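Local coordinates for dihydrodipicolinate synthase (Oceanobacillus iheyensis HTE831, PDB 3D0C), which probably catalyses the condensation of pyruvate with aspartate semialdehyde to 4-hydroxy-tetrahydrodipicolinate in lysine biosynthesis, at residues 170-180 with 199-208. The protein carries 1 engineered substitution. Numbering follows the deposited sequence.
Sequences INDIQRVTQVM and WAPFFYHAGA. Engineered in segment 170-180: M180 (natural residue Ile).
The N171 amide stacks on the W199 indole and A206 plugs into the opposing helix, in a largely apolar packing, with the amide-indole stack at one end, between two neighbouring outer helices of a TIM barrel, 173-182 and 196-206. The axes of 173-180 and 199-206 approach to 9.5 Å and run in roughly the same direction, crossing at -37°. Just before the first helix, the amide of N171 lies over one indole face with the planes only 11° apart, CG 3.4 Å from W199 CE2. N171 CB sits above the six-membered ring as a CH-pi contact, 3.6 Å from its centroid. N171 OD1 is also hydrogen-bonded to T195, which helps to set the amide's rotation. An alanine in place of W199 would probably leave the flat N171 amide without its stacking surface and open a gap beside it. Deeper in, V176 CG2 meets F203 CD2 at 3.8 Å, while the F203 ring also packs on Y168 and C193 of the barrel strands. With CG1 anti to the backbone N (chi1 -156°), I173 sends CD1 across to F202 CB, 3.9 Å away. Farther along, the A206 methyl is a knob in the hole formed by I173, V176, T177 and M180, with T177 OG1 3.4 Å from A206 CB. The engineered M180, a selenomethionine bent at its last torsion, lays CE against that methyl and the turn at G207, whose positive phi belongs to a Schellman motif ending the helix. Such side-by-side packing of successive helices running in roughly the same direction outside parallel strands is characteristic of the (beta/alpha)8 barrel, the fold of the DapA family.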
loop_
_atom_site.group_PDB
_atom_site.type_symbol
_atom_site.label_atom_id
_atom_site.label_comp_id
_atom_site.label_asym_id
_atom_site.label_seq_id
_atom_site.Cartn_x
_atom_site.Cartn_y
_atom_site.Cartn_z
ATOM N N ILE A 170 15.436 -0.530 4.350
ATOM C CA ILE A 170 15.817 0.695 3.651
ATOM C C ILE A 170 17.294 0.479 3.285
ATOM O O ILE A 170 18.139 0.388 4.174
ATOM C CB ILE A 170 15.670 1.930 4.570
ATOM C CG1 ILE A 170 14.191 2.126 4.936
ATOM C CG2 ILE A 170 16.226 3.174 3.875
ATOM C CD1 ILE A 170 13.928 3.241 5.949
ATOM N N ASN A 171 17.603 0.376 1.992
ATOM C CA ASN A 171 18.983 0.129 1.588
ATOM C C ASN A 171 19.905 1.339 1.658
ATOM O O ASN A 171 20.556 1.718 0.685
ATOM C CB ASN A 171 19.024 -0.520 0.200
ATOM C CG ASN A 171 18.419 -1.916 0.206
ATOM O OD1 ASN A 171 18.564 -2.662 1.183
ATOM N ND2 ASN A 171 17.746 -2.281 -0.880
ATOM N N ASP A 172 19.964 1.927 2.847
ATOM C CA ASP A 172 20.802 3.091 3.114
ATOM C C ASP A 172 21.744 2.602 4.207
ATOM O O ASP A 172 21.383 2.571 5.386
ATOM C CB ASP A 172 19.930 4.245 3.617
ATOM C CG ASP A 172 20.725 5.508 3.911
ATOM O OD1 ASP A 172 21.894 5.400 4.335
ATOM O OD2 ASP A 172 20.164 6.615 3.741
ATOM N N ILE A 173 22.952 2.215 3.806
ATOM C CA ILE A 173 23.920 1.673 4.741
ATOM C C ILE A 173 24.325 2.643 5.838
ATOM O O ILE A 173 24.714 2.206 6.923
ATOM C CB ILE A 173 25.179 1.128 3.998
ATOM C CG1 ILE A 173 25.856 0.077 4.865
ATOM C CG2 ILE A 173 26.148 2.248 3.662
ATOM C CD1 ILE A 173 25.058 -1.196 4.981
ATOM N N GLN A 174 24.237 3.948 5.578
ATOM C CA GLN A 174 24.579 4.923 6.615
ATOM C C GLN A 174 23.502 4.847 7.706
ATOM O O GLN A 174 23.809 4.783 8.897
ATOM C CB GLN A 174 24.610 6.344 6.046
ATOM C CG GLN A 174 25.643 6.610 4.950
ATOM C CD GLN A 174 27.079 6.587 5.454
ATOM O OE1 GLN A 174 27.344 6.829 6.634
ATOM N NE2 GLN A 174 28.016 6.311 4.553
ATOM N N ARG A 175 22.237 4.866 7.289
ATOM C CA ARG A 175 21.117 4.807 8.223
ATOM C C ARG A 175 21.060 3.509 9.013
ATOM O O ARG A 175 20.779 3.524 10.213
ATOM C CB ARG A 175 19.779 4.989 7.492
ATOM C CG ARG A 175 19.465 6.426 7.133
ATOM C CD ARG A 175 18.091 6.584 6.492
ATOM N NE ARG A 175 16.990 6.234 7.387
ATOM C CZ ARG A 175 15.715 6.534 7.147
ATOM N NH1 ARG A 175 15.388 7.190 6.042
ATOM N NH2 ARG A 175 14.768 6.179 8.003
ATOM N N VAL A 176 21.312 2.383 8.350
ATOM C CA VAL A 176 21.245 1.117 9.053
ATOM C C VAL A 176 22.302 1.048 10.134
ATOM O O VAL A 176 22.049 0.533 11.225
ATOM C CB VAL A 176 21.397 -0.102 8.103
ATOM C CG1 VAL A 176 22.775 -0.134 7.469
ATOM C CG2 VAL A 176 21.144 -1.377 8.889
ATOM N N THR A 177 23.484 1.582 9.843
ATOM C CA THR A 177 24.566 1.584 10.822
ATOM C C THR A 177 24.200 2.495 11.996
ATOM O O THR A 177 24.393 2.136 13.154
ATOM C CB THR A 177 25.884 2.068 10.184
ATOM O OG1 THR A 177 26.212 1.217 9.077
ATOM C CG2 THR A 177 27.024 2.031 11.198
ATOM N N GLN A 178 23.667 3.673 11.696
ATOM C CA GLN A 178 23.284 4.611 12.746
ATOM C C GLN A 178 22.222 4.061 13.703
ATOM O O GLN A 178 22.428 4.029 14.921
ATOM C CB GLN A 178 22.767 5.905 12.132
ATOM C CG GLN A 178 23.817 6.723 11.406
ATOM C CD GLN A 178 23.184 7.742 10.477
ATOM O OE1 GLN A 178 22.046 8.172 10.692
ATOM N NE2 GLN A 178 23.915 8.139 9.442
ATOM N N VAL A 179 21.085 3.627 13.164
ATOM C CA VAL A 179 20.021 3.117 14.021
ATOM C C VAL A 179 20.478 1.943 14.895
ATOM O O VAL A 179 20.125 1.870 16.075
ATOM C CB VAL A 179 18.758 2.725 13.194
ATOM C CG1 VAL A 179 19.013 1.473 12.382
ATOM C CG2 VAL A 179 17.580 2.531 14.123
HETATM N N MSE A 180 21.282 1.042 14.342
HETATM C CA MSE A 180 21.752 -0.104 15.122
HETATM C C MSE A 180 22.715 0.259 16.251
HETATM O O MSE A 180 22.795 -0.445 17.267
HETATM C CB MSE A 180 22.395 -1.143 14.207
HETATM C CG MSE A 180 21.393 -1.766 13.251
HETATM SE SE MSE A 180 22.053 -3.353 12.390
HETATM C CE MSE A 180 23.386 -2.496 11.276
ATOM N N TRP A 199 21.770 -7.676 -0.166
ATOM C CA TRP A 199 22.188 -6.692 0.827
ATOM C C TRP A 199 22.724 -7.255 2.140
ATOM O O TRP A 199 23.365 -6.536 2.903
ATOM C CB TRP A 199 21.043 -5.714 1.112
ATOM C CG TRP A 199 20.791 -4.817 -0.042
ATOM C CD1 TRP A 199 19.962 -5.053 -1.104
ATOM C CD2 TRP A 199 21.462 -3.586 -0.324
ATOM N NE1 TRP A 199 20.085 -4.051 -2.035
ATOM C CE2 TRP A 199 21.002 -3.137 -1.583
ATOM C CE3 TRP A 199 22.419 -2.824 0.356
ATOM C CZ2 TRP A 199 21.457 -1.954 -2.170
ATOM C CZ3 TRP A 199 22.875 -1.645 -0.229
ATOM C CH2 TRP A 199 22.394 -1.226 -1.482
ATOM N N ALA A 200 22.485 -8.537 2.395
ATOM C CA ALA A 200 22.923 -9.165 3.636
ATOM C C ALA A 200 24.375 -8.908 4.062
ATOM O O ALA A 200 24.631 -8.563 5.219
ATOM C CB ALA A 200 22.654 -10.673 3.576
ATOM N N PRO A 201 25.345 -9.078 3.144
ATOM C CA PRO A 201 26.757 -8.857 3.474
ATOM C C PRO A 201 27.035 -7.469 4.023
ATOM O O PRO A 201 27.758 -7.311 5.004
ATOM C CB PRO A 201 27.467 -9.091 2.143
ATOM C CG PRO A 201 26.597 -10.090 1.475
ATOM C CD PRO A 201 25.213 -9.535 1.751
ATOM N N PHE A 202 26.449 -6.460 3.396
ATOM C CA PHE A 202 26.680 -5.092 3.837
ATOM C C PHE A 202 25.985 -4.799 5.154
ATOM O O PHE A 202 26.550 -4.121 6.018
ATOM C CB PHE A 202 26.233 -4.119 2.747
ATOM C CG PHE A 202 26.894 -4.377 1.430
ATOM C CD1 PHE A 202 28.237 -4.064 1.237
ATOM C CD2 PHE A 202 26.207 -5.035 0.418
ATOM C CE1 PHE A 202 28.888 -4.409 0.060
ATOM C CE2 PHE A 202 26.849 -5.385 -0.763
ATOM C CZ PHE A 202 28.195 -5.072 -0.941
ATOM N N PHE A 203 24.770 -5.319 5.314
ATOM C CA PHE A 203 24.020 -5.114 6.549
ATOM C C PHE A 203 24.722 -5.796 7.712
ATOM O O PHE A 203 24.729 -5.273 8.831
ATOM C CB PHE A 203 22.609 -5.682 6.425
ATOM C CG PHE A 203 21.606 -4.710 5.871
ATOM C CD1 PHE A 203 21.791 -4.134 4.616
ATOM C CD2 PHE A 203 20.470 -4.378 6.598
ATOM C CE1 PHE A 203 20.856 -3.238 4.096
ATOM C CE2 PHE A 203 19.532 -3.487 6.089
ATOM C CZ PHE A 203 19.722 -2.915 4.833
ATOM N N TYR A 204 25.296 -6.966 7.438
ATOM C CA TYR A 204 26.003 -7.746 8.453
ATOM C C TYR A 204 27.231 -7.014 8.950
ATOM O O TYR A 204 27.498 -6.973 10.152
ATOM C CB TYR A 204 26.423 -9.110 7.898
ATOM C CG TYR A 204 25.512 -10.231 8.319
ATOM C CD1 TYR A 204 24.208 -10.311 7.833
ATOM C CD2 TYR A 204 25.943 -11.201 9.224
ATOM C CE1 TYR A 204 23.349 -11.330 8.236
ATOM C CE2 TYR A 204 25.093 -12.228 9.638
ATOM C CZ TYR A 204 23.796 -12.285 9.138
ATOM O OH TYR A 204 22.939 -13.287 9.529
ATOM N N HIS A 205 27.985 -6.442 8.021
ATOM C CA HIS A 205 29.169 -5.694 8.404
ATOM C C HIS A 205 28.742 -4.535 9.301
ATOM O O HIS A 205 29.497 -4.114 10.180
ATOM C CB HIS A 205 29.894 -5.154 7.169
ATOM C CG HIS A 205 31.024 -4.232 7.497
ATOM N ND1 HIS A 205 32.160 -4.652 8.160
ATOM C CD2 HIS A 205 31.179 -2.903 7.295
ATOM C CE1 HIS A 205 32.960 -3.622 8.353
ATOM N NE2 HIS A 205 32.389 -2.546 7.840
ATOM N N ALA A 206 27.525 -4.035 9.083
ATOM C CA ALA A 206 26.996 -2.919 9.864
ATOM C C ALA A 206 26.479 -3.344 11.241
ATOM O O ALA A 206 26.368 -2.521 12.149
ATOM C CB ALA A 206 25.888 -2.200 9.073
ATOM N N GLY A 207 26.164 -4.625 11.401
ATOM C CA GLY A 207 25.683 -5.102 12.686
ATOM C C GLY A 207 24.472 -6.021 12.647
ATOM O O GLY A 207 24.116 -6.610 13.668
ATOM N N ALA A 208 23.830 -6.153 11.489
ATOM C CA ALA A 208 22.660 -7.024 11.380
ATOM C C ALA A 208 23.042 -8.449 11.782
ATOM O O ALA A 208 24.198 -8.843 11.651
ATOM C CB ALA A 208 22.106 -6.994 9.955
#